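PDB 3DOA: fibrinogen binding protein from Staphylococcus aureus subsp. aureus Mu50, which probably binds fibrinogen and belongs to the NFACT family, whose relatives act in ribosome-associated quality control. Local coordinates for residues A2-F7 with N95-E100; G200-I205 with D250-K255. All blocks are in the same frame, centred on the assembly; numbering follows the deposited sequence.

Interaction 1 (A2-F7 with N95-E100)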
loop_
_atom_site.group_PDB
_atom_site.type_symbol
_atom_site.label_atom_id
_atom_site.label_comp_id
_atom_site.label_asym_id
_atom_site.label_seq_id
_atom_site.Cartn_x
_atom_site.Cartn_y
_atom_site.Cartn_z
ATOM N N ALA A 2 8.250 -0.713 -5.813
ATOM C CA ALA A 2 7.541 0.454 -6.472
ATOM C C ALA A 2 6.172 0.726 -5.872
ATOM O O ALA A 2 5.672 1.848 -5.981
ATOM C CB ALA A 2 7.391 0.284 -7.964
ATOM N N TYR A 3 5.546 -0.291 -5.255
ATOM C CA TYR A 3 4.423 -0.058 -4.307
ATOM C C TYR A 3 4.918 0.535 -2.957
ATOM O O TYR A 3 5.098 -0.136 -2.018
ATOM C CB TYR A 3 3.604 -1.333 -4.136
ATOM C CG TYR A 3 2.084 -1.112 -4.008
ATOM C CD1 TYR A 3 1.535 -0.361 -2.946
ATOM C CD2 TYR A 3 1.207 -1.670 -4.926
ATOM C CE1 TYR A 3 0.166 -0.196 -2.824
ATOM C CE2 TYR A 3 -0.148 -1.479 -4.823
ATOM C CZ TYR A 3 -0.669 -0.747 -3.776
ATOM O OH TYR A 3 -2.018 -0.550 -3.710
ATOM N N ASP A 4 5.252 1.808 -2.994
ATOM C CA ASP A 4 5.544 2.705 -1.892
ATOM C C ASP A 4 4.473 2.936 -0.861
ATOM O O ASP A 4 3.277 2.671 -1.088
ATOM C CB ASP A 4 5.472 4.112 -2.508
ATOM C CG ASP A 4 6.612 4.444 -3.243
ATOM O OD1 ASP A 4 7.311 3.490 -3.570
ATOM O OD2 ASP A 4 6.848 5.633 -3.479
ATOM N N GLY A 5 4.895 3.654 0.169
ATOM C CA GLY A 5 4.004 4.467 0.932
ATOM C C GLY A 5 3.188 5.377 0.048
ATOM O O GLY A 5 1.975 5.325 0.052
ATOM N N LEU A 6 3.839 6.220 -0.738
ATOM C CA LEU A 6 3.101 7.240 -1.491
ATOM C C LEU A 6 2.142 6.643 -2.519
ATOM O O LEU A 6 1.030 7.143 -2.715
ATOM C CB LEU A 6 4.068 8.240 -2.117
ATOM C CG LEU A 6 5.122 8.829 -1.162
ATOM C CD1 LEU A 6 6.079 9.403 -2.039
ATOM C CD2 LEU A 6 4.648 9.927 -0.194
ATOM N N PHE A 7 2.556 5.563 -3.160
ATOM C CA PHE A 7 1.656 4.832 -4.047
ATOM C C PHE A 7 0.429 4.355 -3.249
ATOM O O PHE A 7 -0.736 4.646 -3.609
ATOM C CB PHE A 7 2.378 3.655 -4.672
ATOM C CG PHE A 7 1.646 3.071 -5.789
ATOM C CD1 PHE A 7 1.800 3.576 -7.069
ATOM C CD2 PHE A 7 0.746 2.059 -5.579
ATOM C CE1 PHE A 7 1.081 3.049 -8.181
ATOM C CE2 PHE A 7 0.029 1.510 -6.659
ATOM C CZ PHE A 7 0.203 2.015 -7.990
ATOM N N ASN A 95 2.445 6.923 6.728
ATOM C CA ASN A 95 2.929 6.767 5.317
ATOM C C ASN A 95 3.509 5.371 5.005
ATOM O O ASN A 95 4.132 5.219 3.993
ATOM C CB ASN A 95 3.883 7.926 4.906
ATOM C CG ASN A 95 4.204 7.933 3.418
ATOM O OD1 ASN A 95 3.314 7.895 2.543
ATOM N ND2 ASN A 95 5.508 7.966 3.125
ATOM N N ASP A 96 3.193 4.358 5.826
ATOM C CA ASP A 96 3.766 3.031 5.686
ATOM C C ASP A 96 3.045 2.301 4.600
ATOM O O ASP A 96 2.101 2.820 4.056
ATOM C CB ASP A 96 3.774 2.223 6.987
ATOM C CG ASP A 96 4.751 1.028 6.909
ATOM O OD1 ASP A 96 5.544 0.999 5.930
ATOM O OD2 ASP A 96 4.751 0.087 7.757
ATOM N N ARG A 97 3.572 1.141 4.236
ATOM C CA ARG A 97 2.990 0.259 3.218
ATOM C C ARG A 97 1.993 -0.803 3.865
ATOM O O ARG A 97 2.151 -2.053 3.744
ATOM C CB ARG A 97 4.091 -0.493 2.435
ATOM C CG ARG A 97 5.126 0.288 1.621
ATOM C CD ARG A 97 6.536 -0.403 1.791
ATOM N NE ARG A 97 7.389 -0.097 0.638
ATOM C CZ ARG A 97 8.365 0.855 0.534
ATOM N NH1 ARG A 97 8.723 1.638 1.572
ATOM N NH2 ARG A 97 9.023 1.011 -0.633
ATOM N N ARG A 98 0.962 -0.218 4.477
ATOM C CA ARG A 98 -0.018 -0.840 5.303
ATOM C C ARG A 98 -1.413 -0.199 5.129
ATOM O O ARG A 98 -1.610 1.025 5.279
ATOM C CB ARG A 98 0.403 -0.686 6.735
ATOM C CG ARG A 98 1.422 -1.675 7.117
ATOM C CD ARG A 98 2.237 -1.253 8.334
ATOM N NE ARG A 98 1.558 -1.474 9.610
ATOM C CZ ARG A 98 1.621 -0.636 10.650
ATOM N NH1 ARG A 98 2.314 0.486 10.567
ATOM N NH2 ARG A 98 0.975 -0.921 11.787
ATOM N N ILE A 99 -2.365 -1.068 4.802
ATOM C CA ILE A 99 -3.741 -0.693 4.704
ATOM C C ILE A 99 -4.556 -1.594 5.682
ATOM O O ILE A 99 -4.315 -2.809 5.823
ATOM C CB ILE A 99 -4.282 -0.856 3.277
ATOM C CG1 ILE A 99 -3.278 -0.318 2.236
ATOM C CG2 ILE A 99 -5.638 -0.142 3.146
ATOM C CD1 ILE A 99 -2.303 -1.362 1.633
ATOM N N GLU A 100 -5.509 -0.922 6.338
ATOM C CA GLU A 100 -6.417 -1.459 7.286
ATOM C C GLU A 100 -7.836 -1.130 6.813
ATOM O O GLU A 100 -8.217 0.060 6.657
ATOM C CB GLU A 100 -6.130 -0.837 8.630
ATOM C CG GLU A 100 -4.876 -1.360 9.204
ATOM C CD GLU A 100 -4.763 -1.237 10.733
ATOM O OE1 GLU A 100 -5.731 -0.870 11.449
ATOM O OE2 GLU A 100 -3.658 -1.548 11.213
#
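Arg97 reaches from the 95-100 segment across the backbone of Tyr3, Asp4 and Gly5. Its CB starts off beside the contact, and CG, anti to the carbonyl carbon (chi1 -61°), already touches the other chain segment. Arg97 CG lies 3.7 Å from Gly5 N and just as near Tyr3 O. The chain then bends at chi2, and Arg97 CD passes Tyr3 O at 4.1 Å. Arg97 NE stands 3.5 Å from Tyr3 O, obliquely placed and not counted as a hydrogen bond. The guanidinium ends with one face over Asp4 CA, off centre. Asp4 OD1 is 4.2 Å from Arg97 NH2 but well out of the guanidinium plane, so any attraction is probably one of charge only. Asp4 OD1 is hydrogen-bonded to Ser202 OG. The guanidinium bonds elsewhere: NH1 to Phe201 O, and NH2 weakly to Met1 O.

Next to the arginine, Gly5 packs directly on backbone. Gly5 CA makes a CH...O contact with Asn95 O at 3.2 Å. Asn95 OD1 and ND2 meet Leu6 CD2, while ND2 is held by Glu199 O. The contact joins the first turn of helix 5-15, with Asp4 at its N-cap position, to the turn of the beta-hairpin formed by strands 86-92 and 98-106.

Interaction 2 (G200-I205 with D250-K255)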
loop_
_atom_site.group_PDB
_atom_site.type_symbol
_atom_site.label_atom_id
_atom_site.label_comp_id
_atom_site.label_asym_id
_atom_site.label_seq_id
_atom_site.Cartn_x
_atom_site.Cartn_y
_atom_site.Cartn_z
ATOM N N GLY A 200 7.939 4.849 4.237
ATOM C CA GLY A 200 7.269 4.662 2.969
ATOM C C GLY A 200 7.927 5.171 1.704
ATOM O O GLY A 200 7.313 5.114 0.638
ATOM N N PHE A 201 9.163 5.640 1.786
ATOM C CA PHE A 201 9.906 6.019 0.582
ATOM C C PHE A 201 10.452 4.820 -0.190
ATOM O O PHE A 201 10.553 3.720 0.347
ATOM C CB PHE A 201 11.050 6.962 0.937
ATOM C CG PHE A 201 10.670 8.431 0.943
ATOM C CD1 PHE A 201 9.379 8.865 0.583
ATOM C CD2 PHE A 201 11.641 9.386 1.236
ATOM C CE1 PHE A 201 9.066 10.213 0.559
ATOM C CE2 PHE A 201 11.322 10.717 1.214
ATOM C CZ PHE A 201 10.030 11.127 0.874
ATOM N N SER A 202 10.742 5.050 -1.465
ATOM C CA SER A 202 11.371 4.085 -2.379
ATOM C C SER A 202 12.456 4.801 -3.188
ATOM O O SER A 202 12.401 6.060 -3.381
ATOM C CB SER A 202 10.372 3.576 -3.403
ATOM O OG SER A 202 9.735 4.692 -4.013
ATOM N N PRO A 203 13.392 4.007 -3.728
ATOM C CA PRO A 203 14.324 4.400 -4.734
ATOM C C PRO A 203 13.701 5.346 -5.773
ATOM O O PRO A 203 14.194 6.465 -5.975
ATOM C CB PRO A 203 14.672 3.065 -5.341
ATOM C CG PRO A 203 14.725 2.203 -4.218
ATOM C CD PRO A 203 13.597 2.597 -3.387
ATOM N N LEU A 204 12.595 4.914 -6.364
ATOM C CA LEU A 204 11.915 5.708 -7.356
ATOM C C LEU A 204 11.728 7.115 -6.894
ATOM O O LEU A 204 12.149 8.067 -7.601
ATOM C CB LEU A 204 10.555 5.124 -7.703
ATOM C CG LEU A 204 10.575 3.963 -8.697
ATOM C CD1 LEU A 204 9.319 3.007 -8.654
ATOM C CD2 LEU A 204 10.751 4.608 -10.056
ATOM N N ILE A 205 11.124 7.286 -5.723
ATOM C CA ILE A 205 10.787 8.641 -5.311
ATOM C C ILE A 205 12.028 9.401 -4.792
ATOM O O ILE A 205 12.177 10.607 -5.076
ATOM C CB ILE A 205 9.615 8.662 -4.297
ATOM C CG1 ILE A 205 8.971 10.071 -4.265
ATOM C CG2 ILE A 205 10.042 8.081 -2.929
ATOM C CD1 ILE A 205 8.172 10.417 -5.537
ATOM N N ASP A 250 8.282 -0.681 -15.230
ATOM C CA ASP A 250 8.039 -0.038 -13.967
ATOM C C ASP A 250 6.684 0.575 -14.108
ATOM O O ASP A 250 6.162 0.648 -15.227
ATOM C CB ASP A 250 9.054 1.075 -13.707
ATOM C CG ASP A 250 10.384 0.554 -13.190
ATOM O OD1 ASP A 250 10.493 0.271 -11.978
ATOM O OD2 ASP A 250 11.330 0.459 -13.985
ATOM N N PHE A 251 6.126 1.007 -12.979
ATOM C CA PHE A 251 4.879 1.763 -12.932
ATOM C C PHE A 251 4.972 2.736 -11.785
ATOM O O PHE A 251 5.751 2.542 -10.813
ATOM C CB PHE A 251 3.679 0.827 -12.693
ATOM C CG PHE A 251 3.761 0.016 -11.358
ATOM C CD1 PHE A 251 3.288 0.549 -10.154
ATOM C CD2 PHE A 251 4.300 -1.273 -11.325
ATOM C CE1 PHE A 251 3.378 -0.150 -8.971
ATOM C CE2 PHE A 251 4.386 -1.966 -10.132
ATOM C CZ PHE A 251 3.935 -1.383 -8.952
ATOM N N TYR A 252 4.162 3.770 -11.850
ATOM C CA TYR A 252 4.081 4.648 -10.711
ATOM C C TYR A 252 2.852 5.529 -10.849
ATOM O O TYR A 252 1.982 5.266 -11.675
ATOM C CB TYR A 252 5.390 5.437 -10.568
ATOM C CG TYR A 252 5.780 5.780 -9.147
ATOM C CD1 TYR A 252 6.049 4.784 -8.179
ATOM C CD2 TYR A 252 5.866 7.098 -8.753
ATOM C CE1 TYR A 252 6.415 5.127 -6.860
ATOM C CE2 TYR A 252 6.186 7.430 -7.445
ATOM C CZ TYR A 252 6.470 6.452 -6.514
ATOM O OH TYR A 252 6.814 6.909 -5.268
ATOM N N PHE A 253 2.749 6.551 -10.023
ATOM C CA PHE A 253 1.574 7.368 -10.053
ATOM C C PHE A 253 1.796 8.796 -10.480
ATOM O O PHE A 253 0.807 9.560 -10.568
ATOM C CB PHE A 253 0.925 7.344 -8.704
ATOM C CG PHE A 253 1.667 8.045 -7.665
ATOM C CD1 PHE A 253 1.342 9.330 -7.335
ATOM C CD2 PHE A 253 2.654 7.402 -6.963
ATOM C CE1 PHE A 253 2.017 9.984 -6.344
ATOM C CE2 PHE A 253 3.334 8.047 -5.980
ATOM C CZ PHE A 253 3.011 9.347 -5.670
ATOM N N ILE A 254 3.035 9.135 -10.799
ATOM C CA ILE A 254 3.362 10.363 -11.481
ATOM C C ILE A 254 4.444 10.084 -12.505
ATOM O O ILE A 254 4.991 9.004 -12.516
ATOM C CB ILE A 254 3.823 11.420 -10.530
ATOM C CG1 ILE A 254 5.054 10.958 -9.796
ATOM C CG2 ILE A 254 2.760 11.722 -9.551
ATOM C CD1 ILE A 254 5.333 11.793 -8.634
ATOM N N LYS A 255 4.731 11.047 -13.379
ATOM C CA LYS A 255 5.764 10.881 -14.402
ATOM C C LYS A 255 7.123 11.327 -13.921
ATOM O O LYS A 255 7.271 12.418 -13.427
ATOM C CB LYS A 255 5.409 11.663 -15.654
ATOM C CG LYS A 255 4.526 12.866 -15.414
ATOM C CD LYS A 255 3.611 13.142 -16.612
ATOM C CE LYS A 255 4.219 14.118 -17.619
ATOM N NZ LYS A 255 3.305 15.256 -17.912
#
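Tyr252 lies alongside Leu204, the two side chains pointing opposite ways. Leu204 CB sits above one ring face, toward the rim. Leu204 CD1 comes in obliquely, 3.8 Å from Tyr252 CD1 and 4.0 Å from Tyr252 CE1. Leu204 CD1 also approaches Phe251 O at 4.2 Å, so it packs against both ring and strand backbone. Phe253 CD2 lies over the opposite face of the tyrosine, again toward the rim. The ring is therefore covered from two sides.

Ile205 lies roughly perpendicular to Tyr252. Its CG1 is anti to the backbone N (chi1 -160°), and with chi2 at 71° CD1 comes obliquely beside the phenol end. Ile205 CD1 is 4.1 Å from Tyr252 CE2, and Ile205 CB also borders the hydroxyl. Farther along, the CD1 atoms of Ile205 and Ile254 meet loosely at 4.4 Å. Val228 of helix 220-232 and Leu6 of helix 5-15 also touch Ile205.

Ser202 stands at the N-cap of helix 203-210. Ser202 OG accepts a weak bond from Ile205 N, at 3.4 Å and nearly straight. Tyr252 OH is 3.9 Å from Ser202 OG, too long for a hydrogen bond. Asp4 OD2 is modelled very close to the tyrosine hydroxyl, a doubtful pair.

The contact thus sets the first turn of helix 203-210 against edge strand 251-252 of a small antiparallel sheet. Between the two segments its chemistry is mainly apolar: Leu204, Ile205 and Ile254 pack round an aromatic ring, consistent with apolar burial rather than directed bonds joining them.

How the interactions relate
Interactions 1 and 2 follow one another along the chain, yet their centres are only about 11 Å apart and they touch directly. Gly5 N and Gly200 O are 2.9 Å apart, a probable backbone hydrogen bond between segments 2-7 and 200-205. Polar side chains of interaction 1, Asp4 and Arg97, also bond to segment 200-205. Packing adds to this, with Ala2 CB 3.4 Å from Leu204 CD1 and Ala2 O 3.5 Å from Tyr252 CE1. Phe7 meets Phe251 edge to face. The N-terminal segment touches the hairpin and both segments of interaction 2, so it joins the five-stranded sheet to helix 203-210 and the small sheet.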